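Local atomic coordinates of nicotinate phosphoribosyltransferase (PDB entry 1VLP), a protein that catalyses the ATP-dependent formation of nicotinate D-ribonucleotide from nicotinate and 5-phospho-D-ribose 1-diphosphate, the first step from nicotinic acid to NAD. Residues A[30-35]-A[94-99]; A[82-87]-A[229-234]; A[184-189]-A[367-372]. One frame throughout, in Å; residues are numbered along the deposited sequence.

Interaction 1. Residues A[30-35]-A[94-99]; sequences TMHAAV and SAYIKY
Ala33 and Tyr96 mark the point where helix 30-35 and helix 94-99 meet nearly at right angles: their CA atoms are 5.8 Å apart, and the short helical axes approach to 9.8 Å at an angle of 106°. The motif is a crossed helix pair of the N-terminal domain, joined through an aromatic cluster of His32, Tyr96 and Tyr99. It illustrates how an alanine lets a bulky ring come close to a helix while a polar neighbour secures the ring's far end. The methyl CB of Ala33 sits over the centre of the Tyr96 ring, 3.8 Å from its centroid, in a CH-pi contact. At its hydroxyl end the Tyr96 ring meets His32, whose ND1 lies in the ring plane at the edge and shares a hydrogen bond of 2.8 Å with Tyr96 OH. The same two rings make an offset edge-to-face pair with planes at 87°, the CE1 edge of Tyr96 lying over the rim of one imidazole face. His32 arrives here because its CG is trans to the backbone nitrogen (chi1 -169°), which carries the imidazole out toward the second helix. Both tyrosines use the same trans arrangement, and as they stand about one turn apart their hydroxyls converge on the two nitrogens of one histidine. Held at two points, the imidazole has its rotation fixed, and each phenol oxygen gains a nitrogen partner. Phe36 stacks on Tyr99 and Tyr105 meets it edge-to-face, extending the aromatic cluster, while Phe272 of helix 260-272 also touches Ala33. The second hydrogen bond joins His32 NE2 to Tyr99 OH at 3.0 Å, with NE2 in the plane of the tyrosine ring, although the imidazole itself is turned obliquely to that ring.

Interaction 2. Residues A[82-87]-A[229-234]; sequences IEYLKQ and LFAKKY
The phenol oxygen of Tyr84 reaches helix 229-234 through a bridging water, which lies 2.6 Å from Tyr84 OH and donates a hydrogen bond of 3.2 Å to the carbonyl O of Ala231. The water stands at the edge of the tyrosine ring and in its plane. Around the same hydroxyl the packing is close: the methyl CB of Ala231 is 3.5 Å from Tyr84 OH, and the backbone N of Lys232 is also near but too poorly angled to bond with it. Lys232 supplies the apolar half of the contact. Its aliphatic chain runs antiparallel to the tyrosine side chain across one ring face, with CB 3.8 Å from the Tyr84 centroid in a CH-pi contact and CG and CD following toward the base of the ring. This extended run ends in a bend about the CD-CE bond (chi4 -64°), and the ammonium NZ forms a salt bridge with Glu80, one turn before Tyr84 on the same helix, 79-88. Pro238 also touches Tyr84. The example shows one lysine serving two purposes, its methylenes lining an aromatic face and its charge reaching an acid on the opposing helix. The contact therefore combines dispersion with a water bridge; residues 82-87 and 229-234 share no direct hydrogen bond, and the direct polar link between the helices is the Lys232-Glu80 ion pair.

Interaction 3. Residues A[184-189]-A[367-372]; sequences IRFSEF and TNFTND. With PO4 (phosphate ion), chain E.
The rings of Phe186 and Phe369 lie nearly parallel, their planes 29° apart, yet are slid so far that they barely overlap, with centroids 5.9 Å apart. They meet at their rims, CE2 of Phe186 to CE2 of Phe369 at 3.7 Å. Around this pair Leu179, Phe363 and Ile365 pack on Phe186, and Ile207 of helix 197-213 on Phe369, making a greasy layer between sheet and helices. Glu188, on the same side of the strand as Phe186, adds its CG obliquely against the ring of Phe369. A bend at chi2 (-81°) then turns its carboxylate toward Thr370, where OE2 lies 3.1 Å from the methyl CG2, a very close approach. That oxygen is held by Gly190 N and Gln200 NE2, while OE1 is hydrogen-bonded to Thr225 OG1, so the buried acid is fixed at both oxygens. Thr370 directs its hydroxyl elsewhere, to the carbonyl of Gly190, leaving the methyl to face the acid. Gly190, next after Phe189, thus bonds to a side chain of each segment: its N to Glu188 and its O to Thr370. At the start of helix 367-370, Thr367 N gives a fairly straight hydrogen bond of 3.1 Å to O1 of a phosphate ion, probably from the crystallisation liquor, which Ser341 N also binds. Thr367 is inferred to bind 5-phospho-D-ribose 1-diphosphate and Phe189 probably contacts nicotinate, so the anion marks a likely substrate phosphate position. A parallel strand, 186-188, placed beside strand 360-365, whose following helix opens with an N-H pointed at phosphate, is the arrangement expected of the barrel-like active site of type II phosphoribosyltransferases.

In the fold
The three contacts step from the N-terminal domain into the barrel-like core. Interactions 1 and 2 lie with centres about 16 Å apart and touch through Ile97 and Ile82, on the consecutive helices 94-101 and 79-88; their segments alternate along the chain, as do those of interactions 2 and 3, whereas interaction 1 closes before interaction 3 opens. Interaction 2 crosses from the N-terminal domain to helix 228-234, which follows strand 222-225 of the parallel sheet. Interaction 3 belongs to that sheet, through strand 186-188 and the helix after strand 360-365; it sits about 20 Å from interaction 2 and 28 Å from interaction 1, centre to centre. Interaction 2 thus connects the two domains, while interaction 3 lies at the probable substrate site.

Interaction 1. Residues A[30-35]-A[94-99]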
loop_
_atom_site.group_PDB
_atom_site.type_symbol
_atom_site.label_atom_id
_atom_site.label_comp_id
_atom_site.label_asym_id
_atom_site.label_seq_id
_atom_site.Cartn_x
_atom_site.Cartn_y
_atom_site.Cartn_z
ATOM N N THR A 30 -6.710 4.042 7.781
ATOM C CA THR A 30 -7.410 2.999 8.577
ATOM C C THR A 30 -6.433 2.334 9.565
ATOM O O THR A 30 -6.796 2.166 10.742
ATOM C CB THR A 30 -8.145 1.983 7.704
ATOM O OG1 THR A 30 -7.255 1.417 6.743
ATOM C CG2 THR A 30 -9.305 2.660 6.988
HETATM N N MSE A 31 -5.203 2.024 9.154
HETATM C CA MSE A 31 -4.201 1.582 10.101
HETATM C C MSE A 31 -3.938 2.566 11.215
HETATM O O MSE A 31 -3.850 2.199 12.358
HETATM C CB MSE A 31 -2.855 1.377 9.378
HETATM C CG MSE A 31 -2.701 0.114 8.593
HETATM SE SE MSE A 31 -2.603 -1.390 9.873
HETATM C CE MSE A 31 -1.077 -0.982 10.759
ATOM N N HIS A 32 -3.845 3.840 10.847
ATOM C CA HIS A 32 -3.628 4.899 11.836
ATOM C C HIS A 32 -4.742 4.860 12.909
ATOM O O HIS A 32 -4.508 4.936 14.103
ATOM C CB HIS A 32 -3.597 6.262 11.126
ATOM C CG HIS A 32 -3.135 7.381 12.009
ATOM N ND1 HIS A 32 -3.482 8.705 11.774
ATOM C CD2 HIS A 32 -2.346 7.386 13.120
ATOM C CE1 HIS A 32 -2.903 9.468 12.696
ATOM N NE2 HIS A 32 -2.244 8.690 13.544
ATOM N N ALA A 33 -5.987 4.778 12.442
ATOM C CA ALA A 33 -7.150 4.649 13.347
ATOM C C ALA A 33 -7.060 3.392 14.180
ATOM O O ALA A 33 -7.292 3.433 15.383
ATOM C CB ALA A 33 -8.427 4.673 12.581
ATOM N N ALA A 34 -6.654 2.288 13.554
ATOM C CA ALA A 34 -6.567 1.012 14.295
ATOM C C ALA A 34 -5.465 1.069 15.374
ATOM O O ALA A 34 -5.642 0.597 16.498
ATOM C CB ALA A 34 -6.332 -0.162 13.314
ATOM N N VAL A 35 -4.317 1.678 15.030
ATOM C CA VAL A 35 -3.171 1.737 15.917
ATOM C C VAL A 35 -3.449 2.695 17.051
ATOM O O VAL A 35 -3.120 2.407 18.208
ATOM C CB VAL A 35 -1.942 2.145 15.121
ATOM C CG1 VAL A 35 -0.824 2.540 15.985
ATOM C CG2 VAL A 35 -1.551 0.973 14.176
ATOM N N SER A 94 -15.048 7.782 16.295
ATOM C CA SER A 94 -15.168 9.149 16.756
ATOM C C SER A 94 -13.925 9.728 17.410
ATOM O O SER A 94 -13.524 10.877 17.125
ATOM C CB SER A 94 -16.366 9.247 17.726
ATOM O OG SER A 94 -17.522 9.149 16.932
ATOM N N ALA A 95 -13.310 8.928 18.272
ATOM C CA ALA A 95 -12.164 9.375 19.036
ATOM C C ALA A 95 -10.921 9.615 18.178
ATOM O O ALA A 95 -10.104 10.472 18.508
ATOM C CB ALA A 95 -11.864 8.390 20.138
ATOM N N TYR A 96 -10.815 8.852 17.102
ATOM C CA TYR A 96 -9.736 8.991 16.115
ATOM C C TYR A 96 -9.894 10.318 15.382
ATOM O O TYR A 96 -8.962 11.111 15.327
ATOM C CB TYR A 96 -9.666 7.798 15.161
ATOM C CG TYR A 96 -8.707 8.076 14.001
ATOM C CD1 TYR A 96 -7.324 8.000 14.177
ATOM C CD2 TYR A 96 -9.193 8.450 12.754
ATOM C CE1 TYR A 96 -6.431 8.301 13.116
ATOM C CE2 TYR A 96 -8.332 8.726 11.691
ATOM C CZ TYR A 96 -6.942 8.661 11.883
ATOM O OH TYR A 96 -6.116 8.937 10.849
ATOM N N ILE A 97 -11.106 10.583 14.905
ATOM C CA ILE A 97 -11.423 11.854 14.213
ATOM C C ILE A 97 -11.132 13.066 15.097
ATOM O O ILE A 97 -10.578 14.055 14.598
ATOM C CB ILE A 97 -12.890 11.847 13.717
ATOM C CG1 ILE A 97 -13.090 10.761 12.642
ATOM C CG2 ILE A 97 -13.331 13.227 13.209
ATOM C CD1 ILE A 97 -12.347 10.956 11.274
ATOM N N LYS A 98 -11.531 13.010 16.379
ATOM C CA LYS A 98 -11.199 14.058 17.346
ATOM C C LYS A 98 -9.691 14.281 17.496
ATOM O O LYS A 98 -9.212 15.442 17.565
ATOM C CB LYS A 98 -11.813 13.749 18.717
ATOM C CG LYS A 98 -11.609 14.832 19.758
ATOM C CD LYS A 98 -12.595 14.680 20.925
ATOM N N TYR A 99 -8.962 13.165 17.540
ATOM C CA TYR A 99 -7.516 13.162 17.678
ATOM C C TYR A 99 -6.819 13.813 16.490
ATOM O O TYR A 99 -5.965 14.681 16.694
ATOM C CB TYR A 99 -7.028 11.725 17.967
ATOM C CG TYR A 99 -5.657 11.332 17.517
ATOM C CD1 TYR A 99 -4.521 11.686 18.236
ATOM C CD2 TYR A 99 -5.503 10.508 16.399
ATOM C CE1 TYR A 99 -3.266 11.279 17.807
ATOM C CE2 TYR A 99 -4.268 10.086 15.985
ATOM C CZ TYR A 99 -3.157 10.486 16.675
ATOM O OH TYR A 99 -1.927 10.038 16.253
#

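Interaction 2. Residues A[82-87]-A[229-234]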
loop_
_atom_site.group_PDB
_atom_site.type_symbol
_atom_site.label_atom_id
_atom_site.label_comp_id
_atom_site.label_asym_id
_atom_site.label_seq_id
_atom_site.Cartn_x
_atom_site.Cartn_y
_atom_site.Cartn_z
ATOM N N ILE A 82 -11.251 16.570 6.887
ATOM C CA ILE A 82 -11.878 15.779 7.948
ATOM C C ILE A 82 -13.340 15.450 7.555
ATOM O O ILE A 82 -13.830 14.326 7.748
ATOM C CB ILE A 82 -11.811 16.518 9.272
ATOM C CG1 ILE A 82 -10.358 16.627 9.771
ATOM C CG2 ILE A 82 -12.777 15.893 10.312
ATOM C CD1 ILE A 82 -9.805 15.433 10.317
ATOM N N GLU A 83 -14.028 16.426 7.001
ATOM C CA GLU A 83 -15.375 16.158 6.489
ATOM C C GLU A 83 -15.360 15.021 5.456
ATOM O O GLU A 83 -16.245 14.164 5.482
ATOM C CB GLU A 83 -16.017 17.392 5.894
ATOM C CG GLU A 83 -17.516 17.147 5.527
ATOM C CD GLU A 83 -18.315 16.339 6.608
ATOM O OE1 GLU A 83 -18.400 16.850 7.774
ATOM O OE2 GLU A 83 -18.835 15.204 6.272
ATOM N N TYR A 84 -14.399 15.055 4.534
ATOM C CA TYR A 84 -14.276 14.013 3.518
ATOM C C TYR A 84 -14.092 12.637 4.150
ATOM O O TYR A 84 -14.737 11.662 3.731
ATOM C CB TYR A 84 -13.167 14.303 2.515
ATOM C CG TYR A 84 -13.138 13.324 1.371
ATOM C CD1 TYR A 84 -14.067 13.425 0.339
ATOM C CD2 TYR A 84 -12.187 12.300 1.304
ATOM C CE1 TYR A 84 -14.044 12.571 -0.741
ATOM C CE2 TYR A 84 -12.196 11.404 0.250
ATOM C CZ TYR A 84 -13.134 11.528 -0.767
ATOM O OH TYR A 84 -13.128 10.660 -1.855
ATOM N N LEU A 85 -13.255 12.561 5.176
ATOM C CA LEU A 85 -13.007 11.293 5.851
ATOM C C LEU A 85 -14.293 10.782 6.542
ATOM O O LEU A 85 -14.608 9.589 6.472
ATOM C CB LEU A 85 -11.856 11.416 6.867
ATOM C CG LEU A 85 -10.433 11.636 6.346
ATOM C CD1 LEU A 85 -9.464 11.913 7.484
ATOM C CD2 LEU A 85 -9.970 10.454 5.475
ATOM N N LYS A 86 -15.038 11.675 7.195
ATOM C CA LYS A 86 -16.238 11.276 7.897
ATOM C C LYS A 86 -17.294 10.754 6.892
ATOM O O LYS A 86 -18.028 9.811 7.185
ATOM C CB LYS A 86 -16.773 12.442 8.707
ATOM C CG LYS A 86 -15.860 12.802 9.919
ATOM C CD LYS A 86 -16.183 14.163 10.484
ATOM C CE LYS A 86 -17.506 14.183 11.141
ATOM N NZ LYS A 86 -17.765 15.552 11.734
ATOM N N GLN A 87 -17.379 11.382 5.726
ATOM C CA GLN A 87 -18.318 10.978 4.689
ATOM C C GLN A 87 -17.990 9.634 4.020
ATOM O O GLN A 87 -18.876 8.769 3.902
ATOM C CB GLN A 87 -18.438 12.078 3.612
ATOM C CG GLN A 87 -19.468 11.763 2.490
ATOM C CD GLN A 87 -20.928 11.447 2.991
ATOM O OE1 GLN A 87 -21.652 10.645 2.367
ATOM N NE2 GLN A 87 -21.359 12.095 4.084
ATOM N N LEU A 229 -6.605 11.661 -1.671
ATOM C CA LEU A 229 -6.649 13.005 -2.268
ATOM C C LEU A 229 -7.185 12.959 -3.710
ATOM O O LEU A 229 -8.009 13.798 -4.068
ATOM C CB LEU A 229 -5.263 13.678 -2.253
ATOM C CG LEU A 229 -5.261 15.181 -2.515
ATOM C CD1 LEU A 229 -6.095 15.882 -1.484
ATOM C CD2 LEU A 229 -3.901 15.694 -2.452
ATOM N N PHE A 230 -6.707 11.997 -4.491
ATOM C CA PHE A 230 -7.181 11.815 -5.881
ATOM C C PHE A 230 -8.595 11.298 -5.922
ATOM O O PHE A 230 -9.338 11.648 -6.824
ATOM C CB PHE A 230 -6.250 10.941 -6.690
ATOM C CG PHE A 230 -4.980 11.657 -7.124
ATOM C CD1 PHE A 230 -5.075 12.794 -7.896
ATOM C CD2 PHE A 230 -3.729 11.192 -6.789
ATOM C CE1 PHE A 230 -3.948 13.469 -8.343
ATOM C CE2 PHE A 230 -2.531 11.894 -7.217
ATOM C CZ PHE A 230 -2.671 13.033 -7.989
ATOM N N ALA A 231 -8.988 10.447 -4.967
ATOM C CA ALA A 231 -10.402 10.028 -4.873
ATOM C C ALA A 231 -11.299 11.282 -4.738
ATOM O O ALA A 231 -12.284 11.455 -5.437
ATOM C CB ALA A 231 -10.581 9.207 -3.720
ATOM N N LYS A 232 -10.914 12.151 -3.813
ATOM C CA LYS A 232 -11.647 13.405 -3.560
ATOM C C LYS A 232 -11.668 14.287 -4.808
ATOM O O LYS A 232 -12.731 14.798 -5.183
ATOM C CB LYS A 232 -11.040 14.141 -2.372
ATOM C CG LYS A 232 -11.819 15.398 -1.913
ATOM C CD LYS A 232 -11.149 15.914 -0.627
ATOM C CE LYS A 232 -11.914 17.068 -0.038
ATOM N NZ LYS A 232 -11.893 18.218 -0.969
ATOM N N LYS A 233 -10.509 14.479 -5.425
ATOM C CA LYS A 233 -10.372 15.319 -6.587
ATOM C C LYS A 233 -11.247 14.873 -7.785
ATOM O O LYS A 233 -11.907 15.692 -8.424
ATOM C CB LYS A 233 -8.932 15.363 -7.038
ATOM C CG LYS A 233 -8.664 16.316 -8.207
ATOM C CD LYS A 233 -7.243 16.489 -8.499
ATOM C CE LYS A 233 -7.081 17.357 -9.749
ATOM N NZ LYS A 233 -5.657 17.600 -10.138
ATOM N N TYR A 234 -11.220 13.580 -8.080
ATOM C CA TYR A 234 -11.852 12.999 -9.288
ATOM C C TYR A 234 -13.237 12.427 -9.040
ATOM O O TYR A 234 -13.918 11.945 -9.986
ATOM C CB TYR A 234 -10.882 11.996 -9.937
ATOM C CG TYR A 234 -9.767 12.743 -10.601
ATOM C CD1 TYR A 234 -9.943 13.328 -11.846
ATOM C CD2 TYR A 234 -8.509 12.834 -10.012
ATOM C CE1 TYR A 234 -8.938 14.048 -12.470
ATOM C CE2 TYR A 234 -7.473 13.583 -10.623
ATOM C CZ TYR A 234 -7.693 14.182 -11.854
ATOM O OH TYR A 234 -6.683 14.898 -12.471
HETATM O O HOH W 1 -14.927 11.032 -3.762
#

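Interaction 3. Residues A[184-189]-A[367-372]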
loop_
_atom_site.group_PDB
_atom_site.type_symbol
_atom_site.label_atom_id
_atom_site.label_comp_id
_atom_site.label_asym_id
_atom_site.label_seq_id
_atom_site.Cartn_x
_atom_site.Cartn_y
_atom_site.Cartn_z
ATOM N N ILE A 184 -13.523 -5.848 -16.001
ATOM C CA ILE A 184 -12.618 -5.921 -14.884
ATOM C C ILE A 184 -12.927 -4.799 -13.862
ATOM O O ILE A 184 -12.950 -3.648 -14.242
ATOM C CB ILE A 184 -11.141 -5.823 -15.311
ATOM C CG1 ILE A 184 -10.753 -6.881 -16.371
ATOM C CG2 ILE A 184 -10.254 -5.883 -14.115
ATOM C CD1 ILE A 184 -10.886 -8.269 -16.002
ATOM N N ARG A 185 -13.153 -5.174 -12.597
ATOM C CA ARG A 185 -13.384 -4.217 -11.509
ATOM C C ARG A 185 -11.998 -3.968 -10.870
ATOM O O ARG A 185 -11.358 -4.883 -10.324
ATOM C CB ARG A 185 -14.396 -4.749 -10.462
ATOM C CG ARG A 185 -15.760 -4.980 -10.996
ATOM C CD ARG A 185 -16.730 -5.210 -9.854
ATOM N NE ARG A 185 -17.643 -4.091 -9.700
ATOM C CZ ARG A 185 -18.199 -3.713 -8.550
ATOM N NH1 ARG A 185 -17.930 -4.353 -7.404
ATOM N NH2 ARG A 185 -19.020 -2.668 -8.542
ATOM N N PHE A 186 -11.511 -2.734 -10.961
ATOM C CA PHE A 186 -10.176 -2.419 -10.507
ATOM C C PHE A 186 -10.112 -1.096 -9.821
ATOM O O PHE A 186 -10.979 -0.214 -10.004
ATOM C CB PHE A 186 -9.136 -2.453 -11.662
ATOM C CG PHE A 186 -9.244 -1.318 -12.623
ATOM C CD1 PHE A 186 -10.169 -1.383 -13.678
ATOM C CD2 PHE A 186 -8.478 -0.143 -12.470
ATOM C CE1 PHE A 186 -10.313 -0.364 -14.558
ATOM C CE2 PHE A 186 -8.615 0.894 -13.388
ATOM C CZ PHE A 186 -9.538 0.795 -14.394
ATOM N N SER A 187 -9.081 -0.973 -9.008
ATOM C CA SER A 187 -8.715 0.315 -8.437
ATOM C C SER A 187 -7.262 0.662 -8.750
ATOM O O SER A 187 -6.413 -0.205 -8.940
ATOM C CB SER A 187 -8.977 0.311 -6.931
ATOM O OG SER A 187 -8.075 -0.588 -6.318
ATOM N N GLU A 188 -6.994 1.955 -8.825
ATOM C CA GLU A 188 -5.659 2.512 -8.955
ATOM C C GLU A 188 -4.981 2.493 -7.605
ATOM O O GLU A 188 -5.591 2.809 -6.572
ATOM C CB GLU A 188 -5.791 3.973 -9.463
ATOM C CG GLU A 188 -4.470 4.586 -9.878
ATOM C CD GLU A 188 -3.641 5.112 -8.733
ATOM O OE1 GLU A 188 -4.156 5.471 -7.641
ATOM O OE2 GLU A 188 -2.424 5.156 -8.933
ATOM N N PHE A 189 -3.732 2.058 -7.578
ATOM C CA PHE A 189 -3.027 1.754 -6.324
ATOM C C PHE A 189 -1.556 2.188 -6.352
ATOM O O PHE A 189 -0.712 1.643 -5.576
ATOM C CB PHE A 189 -3.114 0.224 -6.168
ATOM C CG PHE A 189 -2.674 -0.344 -4.840
ATOM C CD1 PHE A 189 -2.774 0.365 -3.617
ATOM C CD2 PHE A 189 -2.162 -1.659 -4.816
ATOM C CE1 PHE A 189 -2.355 -0.223 -2.411
ATOM C CE2 PHE A 189 -1.752 -2.253 -3.608
ATOM C CZ PHE A 189 -1.858 -1.539 -2.414
ATOM N N THR A 367 2.042 0.231 -9.543
ATOM C CA THR A 367 3.196 0.750 -10.317
ATOM C C THR A 367 3.019 0.741 -11.822
ATOM O O THR A 367 3.478 1.650 -12.494
ATOM C CB THR A 367 4.485 0.009 -9.922
ATOM O OG1 THR A 367 4.587 0.072 -8.490
ATOM C CG2 THR A 367 5.699 0.667 -10.528
ATOM N N ASN A 368 2.306 -0.239 -12.370
ATOM C CA ASN A 368 2.077 -0.227 -13.791
ATOM C C ASN A 368 1.316 1.009 -14.252
ATOM O O ASN A 368 1.487 1.434 -15.386
ATOM C CB ASN A 368 1.358 -1.495 -14.220
ATOM C CG ASN A 368 1.200 -1.571 -15.701
ATOM O OD1 ASN A 368 0.167 -1.220 -16.240
ATOM N ND2 ASN A 368 2.229 -2.036 -16.373
ATOM N N PHE A 369 0.446 1.564 -13.392
ATOM C CA PHE A 369 -0.259 2.782 -13.745
ATOM C C PHE A 369 0.649 4.031 -13.652
ATOM O O PHE A 369 0.709 4.835 -14.565
ATOM C CB PHE A 369 -1.529 2.992 -12.904
ATOM C CG PHE A 369 -2.807 2.539 -13.584
ATOM C CD1 PHE A 369 -3.119 2.956 -14.895
ATOM C CD2 PHE A 369 -3.693 1.700 -12.930
ATOM C CE1 PHE A 369 -4.323 2.538 -15.527
ATOM C CE2 PHE A 369 -4.888 1.260 -13.561
ATOM C CZ PHE A 369 -5.176 1.672 -14.875
ATOM N N THR A 370 1.311 4.202 -12.515
ATOM C CA THR A 370 1.952 5.483 -12.159
ATOM C C THR A 370 3.462 5.547 -12.448
ATOM O O THR A 370 4.085 6.595 -12.215
ATOM C CB THR A 370 1.739 5.752 -10.649
ATOM O OG1 THR A 370 2.329 4.665 -9.911
ATOM C CG2 THR A 370 0.231 5.878 -10.391
ATOM N N ASN A 371 4.061 4.435 -12.884
ATOM C CA ASN A 371 5.474 4.407 -13.219
ATOM C C ASN A 371 5.798 3.480 -14.393
ATOM O O ASN A 371 6.646 2.597 -14.298
ATOM C CB ASN A 371 6.351 4.157 -11.950
ATOM C CG ASN A 371 7.698 4.834 -12.027
ATOM O OD1 ASN A 371 8.205 5.057 -13.113
ATOM N ND2 ASN A 371 8.319 5.073 -10.881
ATOM N N ASP A 372 5.129 3.760 -15.523
ATOM C CA ASP A 372 5.291 3.064 -16.782
ATOM C C ASP A 372 5.769 4.074 -17.838
ATOM O O ASP A 372 4.949 4.710 -18.499
ATOM C CB ASP A 372 3.959 2.388 -17.200
ATOM C CG ASP A 372 4.102 1.565 -18.487
ATOM O OD1 ASP A 372 5.251 1.373 -18.939
ATOM O OD2 ASP A 372 3.092 1.110 -19.065
HETATM P P PO4 E . 2.516 -2.890 -7.357
HETATM O O1 PO4 E . 1.847 -1.570 -7.081
HETATM O O2 PO4 E . 2.915 -3.086 -8.792
HETATM O O3 PO4 E . 3.830 -3.003 -6.571
HETATM O O4 PO4 E . 1.680 -4.062 -6.887
#